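Local structure of hdh assembly factor Kustc1130 (Kuenenia stuttgartiensis, 6HIF) at residues I75-H80 / L101-K106. The protein probably helps assemble the hydrazine dehydrogenase (HDH) complex of this anammox bacterium. Residues are numbered along the deposited sequence; the frame is centred on the assembly and turned at random.
With SO4 (sulfate ion), chain B.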
loop_
_atom_site.group_PDB
_atom_site.type_symbol
_atom_site.label_atom_id
_atom_site.label_comp_id
_atom_site.label_asym_id
_atom_site.label_seq_id
_atom_site.Cartn_x
_atom_site.Cartn_y
_atom_site.Cartn_z
ATOM N N ILE Y 75 2.768 26.564 -79.639
ATOM C CA ILE Y 75 2.443 25.152 -79.775
ATOM C C ILE Y 75 2.318 24.844 -81.264
ATOM O O ILE Y 75 1.634 25.562 -81.995
ATOM C CB ILE Y 75 1.153 24.788 -79.008
ATOM C CG1 ILE Y 75 1.182 25.276 -77.558
ATOM C CG2 ILE Y 75 0.873 23.293 -79.086
ATOM C CD1 ILE Y 75 -0.182 25.338 -76.907
ATOM N N SER Y 76 2.997 23.777 -81.698
ATOM C CA SER Y 76 2.879 23.295 -83.063
ATOM C C SER Y 76 2.745 21.775 -83.063
ATOM O O SER Y 76 3.556 21.074 -82.457
ATOM C CB SER Y 76 4.032 23.761 -83.913
ATOM O OG SER Y 76 5.261 23.263 -83.413
ATOM N N VAL Y 77 1.698 21.291 -83.741
ATOM C CA VAL Y 77 1.441 19.867 -83.870
ATOM C C VAL Y 77 1.669 19.467 -85.327
ATOM O O VAL Y 77 1.000 19.974 -86.224
ATOM C CB VAL Y 77 0.023 19.503 -83.385
ATOM C CG1 VAL Y 77 -0.242 18.007 -83.472
ATOM C CG2 VAL Y 77 -0.238 20.003 -81.972
ATOM N N HIS Y 78 2.634 18.563 -85.538
ATOM C CA HIS Y 78 2.978 18.055 -86.856
ATOM C C HIS Y 78 2.753 16.545 -86.887
ATOM O O HIS Y 78 3.023 15.858 -85.903
ATOM C CB HIS Y 78 4.431 18.419 -87.198
ATOM C CG HIS Y 78 4.619 19.815 -87.695
ATOM N ND1 HIS Y 78 5.348 20.102 -88.832
ATOM C CD2 HIS Y 78 4.176 21.002 -87.225
ATOM C CE1 HIS Y 78 5.347 21.404 -89.040
ATOM N NE2 HIS Y 78 4.634 21.980 -88.069
ATOM N N GLU Y 79 2.253 16.046 -88.025
ATOM C CA GLU Y 79 2.028 14.622 -88.235
ATOM C C GLU Y 79 2.422 14.247 -89.663
ATOM O O GLU Y 79 2.281 15.059 -90.578
ATOM C CB GLU Y 79 0.610 14.234 -87.799
ATOM C CG GLU Y 79 -0.102 13.259 -88.718
ATOM C CD GLU Y 79 -0.902 13.931 -89.819
ATOM O OE1 GLU Y 79 -1.260 15.111 -89.651
ATOM O OE2 GLU Y 79 -1.165 13.278 -90.841
ATOM N N HIS Y 80 2.891 13.001 -89.829
ATOM C CA HIS Y 80 3.622 12.528 -90.999
ATOM C C HIS Y 80 2.812 12.640 -92.292
ATOM O O HIS Y 80 3.364 12.469 -93.379
ATOM C CB HIS Y 80 4.169 11.110 -90.762
ATOM C CG HIS Y 80 5.575 11.083 -90.253
ATOM N ND1 HIS Y 80 6.674 11.176 -91.095
ATOM C CD2 HIS Y 80 6.071 10.976 -89.000
ATOM C CE1 HIS Y 80 7.782 11.129 -90.381
ATOM N NE2 HIS Y 80 7.438 11.004 -89.091
ATOM N N LEU Y 101 -6.332 20.627 -80.268
ATOM C CA LEU Y 101 -6.133 21.067 -81.640
ATOM C C LEU Y 101 -6.550 19.952 -82.596
ATOM O O LEU Y 101 -6.050 18.830 -82.498
ATOM C CB LEU Y 101 -4.661 21.453 -81.842
ATOM C CG LEU Y 101 -4.181 22.673 -81.057
ATOM C CD1 LEU Y 101 -2.663 22.717 -81.011
ATOM C CD2 LEU Y 101 -4.741 23.968 -81.632
ATOM N N ASP Y 102 -7.478 20.280 -83.505
ATOM C CA ASP Y 102 -7.931 19.344 -84.520
ATOM C C ASP Y 102 -7.230 19.648 -85.841
ATOM O O ASP Y 102 -7.194 20.796 -86.275
ATOM C CB ASP Y 102 -9.450 19.378 -84.691
ATOM C CG ASP Y 102 -9.974 18.203 -85.498
ATOM O OD1 ASP Y 102 -9.989 17.083 -84.949
ATOM O OD2 ASP Y 102 -10.349 18.413 -86.673
ATOM N N LEU Y 103 -6.694 18.599 -86.476
ATOM C CA LEU Y 103 -5.874 18.754 -87.668
ATOM C C LEU Y 103 -6.669 18.360 -88.910
ATOM O O LEU Y 103 -6.114 18.290 -90.003
ATOM C CB LEU Y 103 -4.609 17.902 -87.527
ATOM C CG LEU Y 103 -3.448 18.559 -86.782
ATOM C CD1 LEU Y 103 -3.680 18.538 -85.276
ATOM C CD2 LEU Y 103 -2.134 17.872 -87.124
ATOM N N GLY Y 104 -7.970 18.107 -88.726
ATOM C CA GLY Y 104 -8.863 17.817 -89.836
ATOM C C GLY Y 104 -8.851 16.340 -90.218
ATOM O O GLY Y 104 -8.137 15.540 -89.613
ATOM N N ALA Y 105 -9.644 16.008 -91.246
ATOM C CA ALA Y 105 -9.888 14.635 -91.661
ATOM C C ALA Y 105 -8.684 14.061 -92.405
ATOM O O ALA Y 105 -8.528 12.843 -92.481
ATOM C CB ALA Y 105 -11.138 14.571 -92.501
ATOM N N LYS Y 106 -7.834 14.949 -92.936
ATOM C CA LYS Y 106 -6.666 14.548 -93.706
ATOM C C LYS Y 106 -5.600 13.966 -92.780
ATOM O O LYS Y 106 -4.658 13.333 -93.248
ATOM C CB LYS Y 106 -6.111 15.728 -94.511
ATOM C CG LYS Y 106 -6.963 16.196 -95.686
ATOM C CD LYS Y 106 -6.551 17.563 -96.203
ATOM C CE LYS Y 106 -7.465 18.127 -97.270
ATOM N NZ LYS Y 106 -7.262 17.456 -98.574
HETATM S S SO4 B . 7.114 24.395 -86.610
HETATM O O1 SO4 B . 7.422 23.387 -85.570
HETATM O O2 SO4 B . 5.656 24.634 -86.671
HETATM O O3 SO4 B . 7.799 25.666 -86.279
HETATM O O4 SO4 B . 7.576 23.898 -87.927
#
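Val-77 packs against Leu-101 and Leu-103 where the two sheets of a β-sandwich face each other: strand 71-79 belongs to one layer, strand 96-102 to the other, and Leu-103 sits in the loop that follows. Its two methyls divide the work. Val-77 CG1, anti to the backbone N (chi1 -178°), meets Leu-103 CD1 at 3.9 Å, while CG2, beside that N, reaches Leu-101 CD1 at 3.8 Å. The same Leu-101 methyl also touches Ile-75 CG2, at 4.1 Å, so a single branch of the leucine packs against two successive inward-facing residues of the strand. Ile-49 of the adjoining strand 48-51 and Ala-37 of the opposite sheet continue this apolar interior around Val-77.

The other methyl of Leu-103, CD2, lies 3.9 Å from Val-77 O and 3.8 Å from Glu-79 OE1. The side chains of Glu-79 and Leu-103 run past each other in opposite directions. Glu-79 OE2 hydrogen-bonds His-109 NE2 near the end of the chain. On the outer surface of the strand, Ser-76 OG donates to O1 of a sulfate, probably from the crystallisation liquor, at 3.1 Å; His-78 NE2 makes a weak bond to O2, and His-86 NE2 also binds the ion. An Asx turn brackets Leu-103: Gly-104 N approaches Asp-102 OD2 from above the carboxylate plane, at 3.2 Å.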